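Local coordinates for sporozoite-specific SAG protein (Toxoplasma gondii, PDB 2WNK), which is a sporozoite surface antigen related to SAG2, built of two SRS domains, and probably acts at the parasite surface, at residues A[6-17]-A[117-128]; A[45-53]-A[94-102]. One frame throughout, in Å; residues are numbered along the deposited sequence.

In the fold
Both contacts lie in the first SRS domain, their centres about 9 Å apart, and they meet in one mixed sheet whose order is 12-17, 121-127, 94-101, 34-36. Interaction 1 joins the outermost strand 12-17 to 121-127; interaction 2 sets the 45-53 turn against 94-101, the neighbour of 121-127. Along the chain the order is 6-17, 45-53, 94-102, 117-128, so the second contact falls wholly between the two halves of the first. His124 of interaction 1 ties them together, stacking on Phe97 and probably hydrogen-bonding through NE2 to Ser95 OG. Together with their disulfides, the two contacts fasten the domain's first strand and a cystine turn to the same sheet.

Interaction 1: A[6-17]-A[117-128]; sequences CETEGSSISFTV and PSDKCGVHILVK
Cys121 turns SG anti to its backbone N (chi1 -178°), while Cys6 takes an unstaggered chi1 of -141°; together these torsions bring Cys6 SG and Cys121 SG to the 2.0 Å of a disulfide. Cys6 SG also rests on Val123 CG2 at 3.9 Å. That methyl has a second neighbour in Ile13 CG1, likewise 3.9 Å away, the two side chains lying alongside and pointing the same way. The other methyl, Val123 CG1, meets Phe15 CE2 at the ring's edge, near its plane, at 4.1 Å. Farther along, the Val17 and Ile125 side chains lie aslant, touching CG2 to CG2 at 3.9 Å. This apolar side continues onto strand 22-28, where Val24 and Phe26 touch Phe15.

Seven backbone bonds give the register: Gly122 N donates to Ser11 O, then Ile13, Phe15 and Val17 each donate to the carbonyl of one residue and accept from the N-H two places on, as in Val17 N to Leu126 O (2.7 Å) and Lys128 N to Val17 O. On the reverse side Thr16 CG2 packs on Lys128 CE at 3.8 Å, while Lys128 NZ forms a salt bridge with Glu18. Before the strands, the turns 8-11 and 117-120 are joined by Gly10 N to Lys120 O (2.9 Å). The 19° between strand directions confirms a parallel pair, here the first and last strands of an SRS domain side by side, with 12-17 outermost in the sheet and 121-127 next to it.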
loop_
_atom_site.group_PDB
_atom_site.type_symbol
_atom_site.label_atom_id
_atom_site.label_comp_id
_atom_site.label_asym_id
_atom_site.label_seq_id
_atom_site.Cartn_x
_atom_site.Cartn_y
_atom_site.Cartn_z
ATOM N N CYS A 6 6.759 18.690 10.582
ATOM C CA CYS A 6 6.433 18.558 12.018
ATOM C C CYS A 6 6.625 19.910 12.715
ATOM O O CYS A 6 7.695 20.143 13.286
ATOM C CB CYS A 6 7.282 17.456 12.653
ATOM S SG CYS A 6 6.355 16.436 13.886
ATOM N N GLU A 7 5.567 20.748 12.669
ATOM C CA GLU A 7 5.553 22.151 13.134
ATOM C C GLU A 7 4.973 22.437 14.525
ATOM O O GLU A 7 4.917 23.611 14.952
ATOM C CB GLU A 7 4.706 23.000 12.185
ATOM C CG GLU A 7 5.123 22.976 10.733
ATOM C CD GLU A 7 4.312 23.965 9.916
ATOM O OE1 GLU A 7 3.075 23.971 10.064
ATOM O OE2 GLU A 7 4.892 24.738 9.125
ATOM N N THR A 8 4.413 21.437 15.182
ATOM C CA THR A 8 3.742 21.745 16.424
ATOM C C THR A 8 4.424 20.981 17.561
ATOM O O THR A 8 4.350 19.771 17.607
ATOM C CB THR A 8 2.201 21.455 16.353
ATOM O OG1 THR A 8 1.637 22.083 15.185
ATOM C CG2 THR A 8 1.501 22.035 17.567
ATOM N N GLU A 9 5.114 21.711 18.432
ATOM C CA GLU A 9 5.716 21.088 19.635
ATOM C C GLU A 9 4.639 20.499 20.503
ATOM O O GLU A 9 3.587 21.145 20.724
ATOM C CB GLU A 9 6.472 22.107 20.452
ATOM C CG GLU A 9 7.872 22.365 19.941
ATOM C CD GLU A 9 8.506 23.526 20.646
ATOM O OE1 GLU A 9 7.978 24.654 20.531
ATOM O OE2 GLU A 9 9.521 23.328 21.338
ATOM N N GLY A 10 4.920 19.318 21.046
ATOM C CA GLY A 10 3.954 18.614 21.849
ATOM C C GLY A 10 2.850 17.916 21.095
ATOM O O GLY A 10 1.949 17.338 21.714
ATOM N N SER A 11 2.902 17.938 19.770
ATOM C CA SER A 11 1.901 17.225 18.971
ATOM C C SER A 11 2.603 16.383 17.931
ATOM O O SER A 11 3.834 16.269 17.943
ATOM C CB SER A 11 0.876 18.176 18.314
ATOM O OG SER A 11 -0.033 18.696 19.288
ATOM N N SER A 12 1.827 15.788 17.033
ATOM C CA SER A 12 2.379 14.795 16.154
ATOM C C SER A 12 1.747 14.907 14.771
ATOM O O SER A 12 0.669 15.479 14.594
ATOM C CB SER A 12 2.150 13.402 16.755
ATOM O OG SER A 12 2.694 12.376 15.954
ATOM N N ILE A 13 2.444 14.369 13.793
ATOM C CA ILE A 13 1.863 14.245 12.471
ATOM C C ILE A 13 1.899 12.754 12.179
ATOM O O ILE A 13 2.779 12.028 12.690
ATOM C CB ILE A 13 2.652 15.045 11.390
ATOM C CG1 ILE A 13 4.086 14.542 11.254
ATOM C CG2 ILE A 13 2.613 16.563 11.686
ATOM C CD1 ILE A 13 4.819 15.215 10.115
ATOM N N SER A 14 0.913 12.286 11.417
ATOM C CA SER A 14 0.794 10.867 11.185
ATOM C C SER A 14 0.668 10.546 9.709
ATOM O O SER A 14 0.098 11.319 8.917
ATOM C CB SER A 14 -0.365 10.255 11.959
ATOM O OG SER A 14 -1.562 10.955 11.680
ATOM N N PHE A 15 1.246 9.405 9.349
ATOM C CA PHE A 15 1.122 8.899 7.995
ATOM C C PHE A 15 0.789 7.431 8.047
ATOM O O PHE A 15 1.021 6.773 9.060
ATOM C CB PHE A 15 2.434 9.055 7.236
ATOM C CG PHE A 15 2.964 10.428 7.213
ATOM C CD1 PHE A 15 2.713 11.286 6.139
ATOM C CD2 PHE A 15 3.780 10.873 8.249
ATOM C CE1 PHE A 15 3.254 12.554 6.119
ATOM C CE2 PHE A 15 4.314 12.158 8.223
ATOM C CZ PHE A 15 4.051 12.997 7.173
ATOM N N THR A 16 0.271 6.914 6.939
ATOM C CA THR A 16 -0.012 5.496 6.838
ATOM C C THR A 16 0.590 4.952 5.539
ATOM O O THR A 16 0.462 5.579 4.474
ATOM C CB THR A 16 -1.521 5.240 6.843
ATOM O OG1 THR A 16 -2.109 5.808 8.023
ATOM C CG2 THR A 16 -1.810 3.751 6.806
ATOM N N VAL A 17 1.251 3.808 5.629
ATOM C CA VAL A 17 1.781 3.137 4.452
ATOM C C VAL A 17 0.827 1.993 4.111
ATOM O O VAL A 17 0.641 1.072 4.898
ATOM C CB VAL A 17 3.215 2.599 4.673
ATOM C CG1 VAL A 17 3.679 1.793 3.448
ATOM C CG2 VAL A 17 4.208 3.772 4.935
ATOM N N PRO A 117 7.054 14.659 23.754
ATOM C CA PRO A 117 7.701 15.623 24.624
ATOM C C PRO A 117 7.266 17.049 24.292
ATOM O O PRO A 117 7.010 17.373 23.121
ATOM C CB PRO A 117 9.191 15.423 24.331
ATOM C CG PRO A 117 9.274 13.950 23.931
ATOM C CD PRO A 117 8.021 13.755 23.111
ATOM N N SER A 118 7.175 17.894 25.313
ATOM C CA SER A 118 6.587 19.213 25.091
ATOM C C SER A 118 7.462 20.110 24.215
ATOM O O SER A 118 6.983 21.158 23.741
ATOM C CB SER A 118 6.296 19.906 26.432
ATOM O OG SER A 118 7.484 20.030 27.164
ATOM N N ASP A 119 8.732 19.738 24.039
ATOM C CA ASP A 119 9.668 20.534 23.217
ATOM C C ASP A 119 10.070 19.885 21.897
ATOM O O ASP A 119 11.058 20.313 21.282
ATOM C CB ASP A 119 10.954 20.850 24.002
ATOM C CG ASP A 119 11.654 19.587 24.498
ATOM O OD1 ASP A 119 12.860 19.664 24.807
ATOM O OD2 ASP A 119 11.014 18.528 24.552
ATOM N N LYS A 120 9.317 18.879 21.482
ATOM C CA LYS A 120 9.635 18.116 20.247
ATOM C C LYS A 120 8.361 17.884 19.469
ATOM O O LYS A 120 7.282 18.061 20.014
ATOM C CB LYS A 120 10.303 16.777 20.610
ATOM C CG LYS A 120 11.679 16.975 21.259
ATOM C CD LYS A 120 12.264 15.657 21.787
ATOM C CE LYS A 120 13.308 15.916 22.869
ATOM N NZ LYS A 120 14.188 14.737 23.057
ATOM N N CYS A 121 8.472 17.457 18.202
ATOM C CA CYS A 121 7.286 17.162 17.409
ATOM C C CYS A 121 7.400 15.706 16.976
ATOM O O CYS A 121 8.494 15.257 16.618
ATOM C CB CYS A 121 7.184 18.127 16.183
ATOM S SG CYS A 121 5.685 17.845 15.178
ATOM N N GLY A 122 6.298 14.949 17.021
ATOM C CA GLY A 122 6.363 13.500 16.821
ATOM C C GLY A 122 5.848 13.135 15.425
ATOM O O GLY A 122 4.972 13.811 14.875
ATOM N N VAL A 123 6.442 12.097 14.852
ATOM C CA VAL A 123 6.044 11.556 13.558
ATOM C C VAL A 123 5.687 10.107 13.770
ATOM O O VAL A 123 6.520 9.337 14.271
ATOM C CB VAL A 123 7.204 11.598 12.583
ATOM C CG1 VAL A 123 6.809 10.882 11.258
ATOM C CG2 VAL A 123 7.569 13.041 12.300
ATOM N N HIS A 124 4.438 9.758 13.476
ATOM C CA HIS A 124 3.958 8.401 13.662
ATOM C C HIS A 124 3.661 7.838 12.270
ATOM O O HIS A 124 2.847 8.423 11.534
ATOM C CB HIS A 124 2.686 8.412 14.468
ATOM C CG HIS A 124 2.026 7.073 14.541
ATOM N ND1 HIS A 124 0.664 6.915 14.427
ATOM C CD2 HIS A 124 2.542 5.826 14.657
ATOM C CE1 HIS A 124 0.363 5.629 14.500
ATOM N NE2 HIS A 124 1.485 4.947 14.643
ATOM N N ILE A 125 4.311 6.734 11.921
ATOM C CA ILE A 125 4.036 6.090 10.637
ATOM C C ILE A 125 3.407 4.734 10.920
ATOM O O ILE A 125 4.039 3.873 11.557
ATOM C CB ILE A 125 5.284 5.936 9.766
ATOM C CG1 ILE A 125 5.925 7.317 9.498
ATOM C CG2 ILE A 125 4.889 5.214 8.469
ATOM C CD1 ILE A 125 7.348 7.266 8.898
ATOM N N LEU A 126 2.156 4.588 10.492
ATOM C CA LEU A 126 1.417 3.324 10.595
ATOM C C LEU A 126 1.626 2.514 9.308
ATOM O O LEU A 126 1.329 2.989 8.219
ATOM C CB LEU A 126 -0.071 3.593 10.798
ATOM C CG LEU A 126 -0.864 2.280 10.952
ATOM C CD1 LEU A 126 -0.420 1.524 12.172
ATOM C CD2 LEU A 126 -2.380 2.472 10.942
ATOM N N VAL A 127 2.154 1.307 9.433
ATOM C CA VAL A 127 2.409 0.486 8.262
ATOM C C VAL A 127 1.407 -0.683 8.264
ATOM O O VAL A 127 1.342 -1.468 9.215
ATOM C CB VAL A 127 3.851 -0.021 8.251
ATOM C CG1 VAL A 127 4.111 -0.844 7.004
ATOM C CG2 VAL A 127 4.840 1.165 8.316
ATOM N N LYS A 128 0.603 -0.773 7.213
ATOM C CA LYS A 128 -0.456 -1.794 7.162
ATOM C C LYS A 128 0.126 -3.165 6.844
ATOM O O LYS A 128 1.239 -3.255 6.297
ATOM C CB LYS A 128 -1.489 -1.427 6.093
ATOM C CG LYS A 128 -2.214 -0.104 6.351
ATOM C CD LYS A 128 -3.441 -0.345 7.208
ATOM C CE LYS A 128 -4.162 0.936 7.607
ATOM N NZ LYS A 128 -5.073 1.403 6.522
#

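Interaction 2: A[45-53]-A[94-102]; sequences TKVCTTADC and TSVFFLCQR
Cys48 and Phe97 form a single antiparallel, hydrogen-bonded bridge, through which a disulfide-closed turn of the SRS domain sits against strand 94-101. Cys48 N donates to Phe97 O at 2.8 Å, and Phe97 N returns a bond to Cys48 O at 2.9 Å. The second meets its carbonyl less squarely, the donor standing 36° out of the carbonyl plane. The segments of strands 46-48 and 94-101 run at 94° to each other, which is consistent with the pairing stopping after one bridge.

Side chains then take over. Phe97, with CG anti to its carbonyl carbon (chi1 -60°), lays one ring face under the turn backbone: Ala51 N stands 3.8 Å above the ring plane, over its centre, and Thr50 C lies nearer the rim. Cys48 O meets the same ring at its edge, in plane. Farther down the strand, Leu99 CD1 packs on Cys53 SG at 3.5 Å. Val47 spreads its methyls over the residues flanking Phe97, CG1 reaching Phe98 CZ at 3.8 Å and CG2 reaching Val96 CG1 at 4.0 Å.

The next shell holds these groups in place. The Cys48-Cys53 disulfide closes the loop, a type I turn spans Thr50 to Cys53, and strand 46-48 pairs with 56-58. Phe26 meets the Phe98 ring. A water completes the join between turn and strand, donating to Ala51 O at 2.8 Å and to Phe98 O at 3.0 Å.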
loop_
_atom_site.group_PDB
_atom_site.type_symbol
_atom_site.label_atom_id
_atom_site.label_comp_id
_atom_site.label_asym_id
_atom_site.label_seq_id
_atom_site.Cartn_x
_atom_site.Cartn_y
_atom_site.Cartn_z
ATOM N N THR A 45 20.110 2.173 10.348
ATOM C CA THR A 45 19.035 3.123 10.676
ATOM C C THR A 45 18.229 2.629 11.854
ATOM O O THR A 45 17.915 1.441 11.906
ATOM C CB THR A 45 18.054 3.255 9.502
ATOM O OG1 THR A 45 18.780 3.731 8.359
ATOM C CG2 THR A 45 16.944 4.251 9.816
ATOM N N LYS A 46 17.887 3.537 12.774
ATOM C CA LYS A 46 17.043 3.180 13.907
ATOM C C LYS A 46 15.710 3.927 13.859
ATOM O O LYS A 46 15.602 4.993 13.217
ATOM C CB LYS A 46 17.765 3.467 15.225
ATOM C CG LYS A 46 19.084 2.710 15.358
ATOM C CD LYS A 46 19.564 2.696 16.808
ATOM C CE LYS A 46 18.749 1.705 17.642
ATOM N NZ LYS A 46 19.096 1.724 19.103
ATOM N N VAL A 47 14.698 3.379 14.526
ATOM C CA VAL A 47 13.391 4.041 14.620
ATOM C C VAL A 47 12.990 4.006 16.079
ATOM O O VAL A 47 13.452 3.143 16.825
ATOM C CB VAL A 47 12.311 3.316 13.833
ATOM C CG1 VAL A 47 12.726 3.254 12.322
ATOM C CG2 VAL A 47 12.073 1.890 14.427
ATOM N N CYS A 48 12.091 4.901 16.489
ATOM C CA CYS A 48 11.477 4.756 17.834
ATOM C C CYS A 48 10.274 3.824 17.753
ATOM O O CYS A 48 9.643 3.692 16.698
ATOM C CB CYS A 48 11.104 6.105 18.412
ATOM S SG CYS A 48 12.586 7.060 18.633
ATOM N N THR A 49 9.987 3.145 18.862
ATOM C CA THR A 49 8.870 2.233 18.894
ATOM C C THR A 49 7.810 2.689 19.893
ATOM O O THR A 49 6.820 2.007 20.120
ATOM C CB THR A 49 9.343 0.787 19.216
ATOM O OG1 THR A 49 10.115 0.837 20.440
ATOM C CG2 THR A 49 10.172 0.258 18.019
ATOM N N THR A 50 8.043 3.861 20.477
ATOM C CA THR A 50 7.043 4.604 21.227
ATOM C C THR A 50 7.126 6.074 20.790
ATOM O O THR A 50 8.159 6.536 20.267
ATOM C CB THR A 50 7.291 4.567 22.722
ATOM O OG1 THR A 50 8.629 5.017 22.941
ATOM C CG2 THR A 50 7.070 3.132 23.284
ATOM N N ALA A 51 6.041 6.808 20.993
ATOM C CA ALA A 51 5.943 8.176 20.476
ATOM C C ALA A 51 6.938 9.171 21.118
ATOM O O ALA A 51 7.217 10.243 20.550
ATOM C CB ALA A 51 4.512 8.683 20.593
ATOM N N ASP A 52 7.461 8.833 22.308
ATOM C CA ASP A 52 8.484 9.679 22.989
ATOM C C ASP A 52 9.884 9.108 22.913
ATOM O O ASP A 52 10.759 9.581 23.600
ATOM C CB ASP A 52 8.122 9.939 24.447
ATOM C CG ASP A 52 8.139 8.676 25.306
ATOM O OD1 ASP A 52 8.184 7.556 24.736
ATOM O OD2 ASP A 52 8.014 8.824 26.524
ATOM N N CYS A 53 10.078 8.112 22.033
ATOM C CA CYS A 53 11.384 7.525 21.823
ATOM C C CYS A 53 11.938 6.925 23.117
ATOM O O CYS A 53 13.160 6.774 23.278
ATOM C CB CYS A 53 12.330 8.552 21.227
ATOM S SG CYS A 53 11.972 8.814 19.473
ATOM N N THR A 94 1.986 -2.525 11.923
ATOM C CA THR A 94 2.747 -2.007 13.036
ATOM C C THR A 94 3.038 -0.530 12.877
ATOM O O THR A 94 2.684 0.102 11.856
ATOM C CB THR A 94 4.028 -2.809 13.208
ATOM O OG1 THR A 94 4.649 -2.444 14.456
ATOM C CG2 THR A 94 4.926 -2.592 12.029
ATOM N N SER A 95 3.678 0.025 13.898
ATOM C CA SER A 95 3.903 1.462 13.949
ATOM C C SER A 95 5.381 1.743 14.194
ATOM O O SER A 95 6.027 1.094 15.025
ATOM C CB SER A 95 3.101 2.095 15.082
ATOM O OG SER A 95 1.726 2.220 14.759
ATOM N N VAL A 96 5.928 2.715 13.474
ATOM C CA VAL A 96 7.210 3.282 13.835
ATOM C C VAL A 96 7.060 4.782 14.154
ATOM O O VAL A 96 6.137 5.433 13.687
ATOM C CB VAL A 96 8.325 3.052 12.789
ATOM C CG1 VAL A 96 8.553 1.518 12.589
ATOM C CG2 VAL A 96 7.996 3.700 11.453
ATOM N N PHE A 97 8.001 5.305 14.911
ATOM C CA PHE A 97 7.943 6.693 15.382
ATOM C C PHE A 97 9.264 7.368 15.226
ATOM O O PHE A 97 10.344 6.729 15.307
ATOM C CB PHE A 97 7.580 6.732 16.886
ATOM C CG PHE A 97 6.265 6.116 17.219
ATOM C CD1 PHE A 97 5.129 6.901 17.219
ATOM C CD2 PHE A 97 6.159 4.754 17.501
ATOM C CE1 PHE A 97 3.900 6.349 17.543
ATOM C CE2 PHE A 97 4.934 4.202 17.834
ATOM C CZ PHE A 97 3.818 4.990 17.849
ATOM N N PHE A 98 9.197 8.703 15.027
ATOM C CA PHE A 98 10.372 9.534 15.158
ATOM C C PHE A 98 10.049 10.781 15.962
ATOM O O PHE A 98 8.855 11.120 16.142
ATOM C CB PHE A 98 10.835 9.998 13.760
ATOM C CG PHE A 98 11.103 8.848 12.823
ATOM C CD1 PHE A 98 12.322 8.166 12.889
ATOM C CD2 PHE A 98 10.125 8.424 11.926
ATOM C CE1 PHE A 98 12.612 7.099 12.051
ATOM C CE2 PHE A 98 10.387 7.339 11.083
ATOM C CZ PHE A 98 11.633 6.675 11.153
ATOM N N LEU A 99 11.092 11.476 16.434
ATOM C CA LEU A 99 10.905 12.827 16.924
ATOM C C LEU A 99 11.727 13.812 16.114
ATOM O O LEU A 99 12.861 13.499 15.716
ATOM C CB LEU A 99 11.388 12.928 18.375
ATOM C CG LEU A 99 10.440 12.160 19.306
ATOM C CD1 LEU A 99 11.067 11.951 20.685
ATOM C CD2 LEU A 99 9.087 12.899 19.429
ATOM N N CYS A 100 11.202 15.029 15.972
ATOM C CA CYS A 100 11.955 16.149 15.440
ATOM C C CYS A 100 12.257 17.010 16.666
ATOM O O CYS A 100 11.330 17.377 17.404
ATOM C CB CYS A 100 11.092 16.947 14.460
ATOM S SG CYS A 100 10.635 16.059 12.907
ATOM N N GLN A 101 13.522 17.275 16.882
ATOM C CA GLN A 101 13.976 17.963 18.071
ATOM C C GLN A 101 15.029 18.989 17.753
ATOM O O GLN A 101 15.593 18.956 16.726
ATOM C CB GLN A 101 14.540 16.967 19.082
ATOM C CG GLN A 101 15.829 16.364 18.790
ATOM C CD GLN A 101 16.215 15.212 19.718
ATOM O OE1 GLN A 101 17.334 14.759 19.728
ATOM N NE2 GLN A 101 15.283 14.740 20.445
ATOM N N ARG A 102 15.275 19.889 18.689
ATOM C CA ARG A 102 16.396 20.798 18.590
ATOM C C ARG A 102 17.716 20.090 18.427
ATOM O O ARG A 102 17.938 19.033 18.921
ATOM C CB ARG A 102 16.453 21.708 19.842
ATOM C CG ARG A 102 15.732 23.004 19.702
ATOM C CD ARG A 102 15.078 23.558 20.965
ATOM N NE ARG A 102 13.664 23.433 20.740
ATOM C CZ ARG A 102 12.705 23.401 21.639
ATOM N NH1 ARG A 102 11.496 23.232 21.209
ATOM N NH2 ARG A 102 12.945 23.590 22.950
HETATM O O HOH W 1 6.539 10.350 17.840
#